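Local coordinates for aminotransferase class I and II (Streptococcus suis 89/1591, PDB 3OP7), which probably transfers amino groups between amino acids and keto acids, using pyridoxal phosphate carried on a lysine as a Schiff base, at residues A[309-320]-A[337-348]. Residues are numbered along the deposited sequence; the frame is centred on the assembly and turned at random.
Sequences SFVKIAVDMPME and GNRFERDGYVRL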
# COMPACT_ATOMS: atom_id res chain seq x y z
N SER A 309 23.40 -1.81 -10.92
CA SER A 309 24.24 -2.35 -11.97
C SER A 309 24.11 -3.86 -12.01
O SER A 309 23.66 -4.51 -11.05
CB SER A 309 25.74 -1.96 -11.82
OG SER A 309 26.31 -2.56 -10.67
N PHE A 310 24.53 -4.44 -13.13
CA PHE A 310 24.31 -5.88 -13.39
C PHE A 310 25.62 -6.35 -13.98
O PHE A 310 25.92 -6.07 -15.13
CB PHE A 310 23.15 -6.09 -14.34
CG PHE A 310 22.44 -7.43 -14.21
CD1 PHE A 310 22.10 -7.95 -12.99
CD2 PHE A 310 22.11 -8.15 -15.35
CE1 PHE A 310 21.41 -9.17 -12.88
CE2 PHE A 310 21.46 -9.36 -15.26
CZ PHE A 310 21.07 -9.86 -14.02
N VAL A 311 26.36 -7.07 -13.15
CA VAL A 311 27.75 -7.35 -13.44
C VAL A 311 27.86 -8.81 -13.87
O VAL A 311 27.24 -9.72 -13.29
CB VAL A 311 28.59 -7.08 -12.18
CG1 VAL A 311 30.02 -7.41 -12.38
CG2 VAL A 311 28.44 -5.62 -11.76
N LYS A 312 28.61 -9.03 -14.94
CA LYS A 312 28.79 -10.36 -15.50
C LYS A 312 30.00 -11.03 -14.87
O LYS A 312 31.11 -10.54 -15.02
CB LYS A 312 29.01 -10.25 -17.02
CG LYS A 312 28.89 -11.57 -17.75
CD LYS A 312 29.27 -11.39 -19.21
CE LYS A 312 28.80 -12.54 -20.09
NZ LYS A 312 28.81 -12.12 -21.53
N ILE A 313 29.77 -12.15 -14.19
CA ILE A 313 30.83 -12.90 -13.51
C ILE A 313 31.23 -14.11 -14.35
O ILE A 313 30.43 -15.03 -14.51
CB ILE A 313 30.36 -13.37 -12.07
CG1 ILE A 313 29.82 -12.21 -11.25
CG2 ILE A 313 31.52 -14.08 -11.32
CD1 ILE A 313 30.79 -11.09 -10.96
N ALA A 314 32.45 -14.10 -14.91
CA ALA A 314 32.98 -15.21 -15.73
C ALA A 314 33.48 -16.41 -14.91
O ALA A 314 34.68 -16.79 -14.97
CB ALA A 314 34.11 -14.69 -16.67
N VAL A 315 32.56 -17.02 -14.16
CA VAL A 315 32.80 -18.22 -13.35
C VAL A 315 31.67 -19.21 -13.62
O VAL A 315 30.48 -18.83 -13.63
CB VAL A 315 32.83 -17.89 -11.83
CG1 VAL A 315 33.01 -19.19 -11.01
CG2 VAL A 315 33.96 -16.88 -11.53
N ASP A 316 32.03 -20.47 -13.78
CA ASP A 316 31.09 -21.50 -14.22
C ASP A 316 30.40 -22.16 -13.02
O ASP A 316 30.70 -23.30 -12.64
CB ASP A 316 31.80 -22.55 -15.10
CG ASP A 316 30.83 -23.44 -15.85
OD1 ASP A 316 29.68 -23.02 -16.05
OD2 ASP A 316 31.22 -24.56 -16.25
N MSE A 317 29.51 -21.41 -12.39
CA MSE A 317 28.69 -21.96 -11.32
C MSE A 317 27.45 -21.09 -11.19
O MSE A 317 27.51 -19.90 -11.48
CB MSE A 317 29.45 -22.06 -9.99
CG MSE A 317 29.63 -20.77 -9.24
SE MSE A 317 30.50 -20.86 -7.47
CE MSE A 317 29.34 -21.94 -6.38
N PRO A 318 26.33 -21.70 -10.79
CA PRO A 318 25.11 -20.88 -10.62
C PRO A 318 25.37 -19.68 -9.70
O PRO A 318 26.10 -19.80 -8.71
CB PRO A 318 24.10 -21.87 -10.03
CG PRO A 318 24.56 -23.22 -10.55
CD PRO A 318 26.07 -23.13 -10.54
N MSE A 319 24.85 -18.52 -10.07
CA MSE A 319 25.12 -17.31 -9.27
C MSE A 319 24.46 -17.37 -7.90
O MSE A 319 24.92 -16.70 -6.95
CB MSE A 319 24.68 -16.03 -10.00
CG MSE A 319 25.65 -15.59 -11.07
SE MSE A 319 27.44 -15.22 -10.39
CE MSE A 319 28.30 -16.78 -11.11
N GLU A 320 23.36 -18.10 -7.76
CA GLU A 320 22.75 -18.24 -6.43
C GLU A 320 23.74 -18.97 -5.51
O GLU A 320 23.96 -18.55 -4.38
CB GLU A 320 21.39 -18.93 -6.49
CG GLU A 320 20.77 -19.23 -5.11
CD GLU A 320 19.39 -18.61 -4.88
OE1 GLU A 320 18.84 -17.92 -5.75
OE2 GLU A 320 18.87 -18.78 -3.75
N GLY A 337 21.86 -13.30 -10.27
CA GLY A 337 21.17 -13.01 -11.52
C GLY A 337 19.98 -13.90 -11.85
O GLY A 337 19.09 -13.46 -12.56
N ASN A 338 19.99 -15.14 -11.36
CA ASN A 338 18.85 -16.04 -11.55
C ASN A 338 17.56 -15.50 -10.96
O ASN A 338 16.48 -15.90 -11.37
CB ASN A 338 19.15 -17.42 -10.96
CG ASN A 338 19.38 -17.34 -9.46
OD1 ASN A 338 20.26 -16.62 -9.03
ND2 ASN A 338 18.58 -18.06 -8.68
N ARG A 339 17.66 -14.59 -9.98
CA ARG A 339 16.46 -13.95 -9.42
C ARG A 339 15.81 -12.96 -10.42
O ARG A 339 14.67 -12.50 -10.17
CB ARG A 339 16.78 -13.23 -8.11
CG ARG A 339 17.33 -14.13 -6.99
CD ARG A 339 16.33 -15.20 -6.61
NE ARG A 339 16.74 -16.16 -5.58
CZ ARG A 339 16.04 -16.44 -4.48
NH1 ARG A 339 14.90 -15.79 -4.20
NH2 ARG A 339 16.47 -17.39 -3.67
N PHE A 340 16.53 -12.65 -11.50
CA PHE A 340 16.04 -11.89 -12.66
C PHE A 340 15.99 -12.75 -13.96
O PHE A 340 15.91 -12.22 -15.07
CB PHE A 340 16.94 -10.65 -12.87
CG PHE A 340 17.24 -9.88 -11.62
CD1 PHE A 340 18.34 -10.20 -10.83
CD2 PHE A 340 16.42 -8.84 -11.19
CE1 PHE A 340 18.61 -9.51 -9.65
CE2 PHE A 340 16.68 -8.15 -10.00
CZ PHE A 340 17.78 -8.48 -9.24
N GLU A 341 16.02 -14.08 -13.81
CA GLU A 341 16.11 -15.01 -14.91
C GLU A 341 17.24 -14.69 -15.90
O GLU A 341 17.13 -14.98 -17.09
CB GLU A 341 14.76 -15.24 -15.63
CG GLU A 341 14.69 -16.66 -16.30
CD GLU A 341 13.39 -16.95 -17.08
OE1 GLU A 341 12.47 -16.09 -17.07
OE2 GLU A 341 13.30 -18.03 -17.72
N ARG A 342 18.35 -14.17 -15.39
CA ARG A 342 19.58 -14.06 -16.17
C ARG A 342 20.76 -14.48 -15.32
O ARG A 342 21.45 -13.64 -14.72
CB ARG A 342 19.82 -12.63 -16.64
CG ARG A 342 18.85 -12.13 -17.71
CD ARG A 342 19.25 -12.62 -19.12
NE ARG A 342 18.54 -11.89 -20.20
CZ ARG A 342 17.27 -12.08 -20.53
NH1 ARG A 342 16.55 -13.00 -19.87
NH2 ARG A 342 16.71 -11.35 -21.54
N ASP A 343 21.01 -15.79 -15.26
CA ASP A 343 22.11 -16.32 -14.46
C ASP A 343 23.44 -15.93 -15.17
O ASP A 343 23.44 -15.56 -16.34
CB ASP A 343 21.94 -17.84 -14.30
CG ASP A 343 22.60 -18.40 -13.02
OD1 ASP A 343 23.46 -17.71 -12.43
OD2 ASP A 343 22.28 -19.56 -12.64
N GLY A 344 24.55 -15.99 -14.45
CA GLY A 344 25.83 -15.51 -14.96
C GLY A 344 26.13 -14.08 -14.58
O GLY A 344 27.23 -13.59 -14.90
N TYR A 345 25.19 -13.42 -13.88
CA TYR A 345 25.29 -12.03 -13.48
C TYR A 345 24.86 -11.86 -12.02
O TYR A 345 24.09 -12.67 -11.48
CB TYR A 345 24.34 -11.16 -14.33
CG TYR A 345 24.59 -11.17 -15.81
CD1 TYR A 345 24.09 -12.19 -16.60
CD2 TYR A 345 25.31 -10.16 -16.43
CE1 TYR A 345 24.32 -12.21 -17.97
CE2 TYR A 345 25.58 -10.19 -17.80
CZ TYR A 345 25.06 -11.21 -18.57
OH TYR A 345 25.27 -11.28 -19.95
N VAL A 346 25.26 -10.74 -11.43
CA VAL A 346 24.79 -10.36 -10.09
C VAL A 346 24.32 -8.90 -10.13
O VAL A 346 24.89 -8.12 -10.88
CB VAL A 346 25.92 -10.53 -9.05
CG1 VAL A 346 26.33 -12.00 -8.94
CG2 VAL A 346 27.16 -9.68 -9.42
N ARG A 347 23.26 -8.55 -9.40
CA ARG A 347 22.88 -7.14 -9.22
C ARG A 347 23.70 -6.56 -8.04
O ARG A 347 23.71 -7.13 -6.95
CB ARG A 347 21.41 -6.96 -8.96
CG ARG A 347 21.02 -5.50 -9.13
CD ARG A 347 19.61 -5.30 -8.80
NE ARG A 347 19.42 -5.40 -7.36
CZ ARG A 347 18.25 -5.25 -6.76
NH1 ARG A 347 17.12 -5.07 -7.47
NH2 ARG A 347 18.20 -5.32 -5.43
N LEU A 348 24.42 -5.47 -8.33
CA LEU A 348 25.31 -4.78 -7.39
C LEU A 348 24.83 -3.32 -7.19
O LEU A 348 24.80 -2.55 -8.15
CB LEU A 348 26.71 -4.81 -7.95
CG LEU A 348 27.82 -4.45 -6.96
CD1 LEU A 348 29.11 -5.11 -7.43
CD2 LEU A 348 27.98 -2.94 -6.75
O HOH W 1 28.45 -14.81 -16.85
O HOH W 2 21.74 -19.51 -9.84
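Asn338 and Arg339, in the 3-10 turn 337-339, converge on the carboxylate of Glu320 in the first turn of helix 319-330. Arg339 grips it side-on in a salt bridge, NE to Glu320 OE1 at 2.7 Å and NH2 to Glu320 OE2 at 2.8 Å; both oxygens use syn lone pairs, and the guanidinium and carboxylate planes lie only 13° apart. Asn338 ND2 reaches Glu320 OE1 at 2.9 Å, almost perfectly straight (178°), on the anti side but tilted out of the carboxylate plane. Glu11 forms a further salt bridge with Arg339 NH1, tying in helix 8-16. Phe340 presents its ring face to the edge of Phe310 in an offset edge-to-face pair, planes at 82°. Asp343 OD1 then accepts Met319 N at 2.9 Å on its syn lone pair and Gly344 N on the anti side, tilted out of plane, while a water joins OD2 to Glu320 N. Gly344 O accepts from Ile313 N, and strand 345-348 then runs antiparallel to 309-313. Tyr345 CB sits over one face of the Phe310 ring, 3.6 Å from its centroid; the two rings, near parallel, are slid apart. Lys312 CB and CG lie against Tyr345 CE2, CB at 3.5 Å; Tyr345 OH bonds to Glu136. On the opposite sheet face, bends at chi2 and chi3 turn Met319 SE toward Val346 CG1 (3.7 Å), and Val346 exchanges two backbone bonds with Val311. Ser309 OG donates to Leu348 O at 2.9 Å. The four-stranded antiparallel sheet (298-300, 309-313, 345-348, 335-336), with helix 319-330 in the connection between its strands, is consistent with the C-terminal small domain of fold-type I aminotransferases; Asn338 and Arg339 would be expected to stabilise Glu320 as a carboxylate.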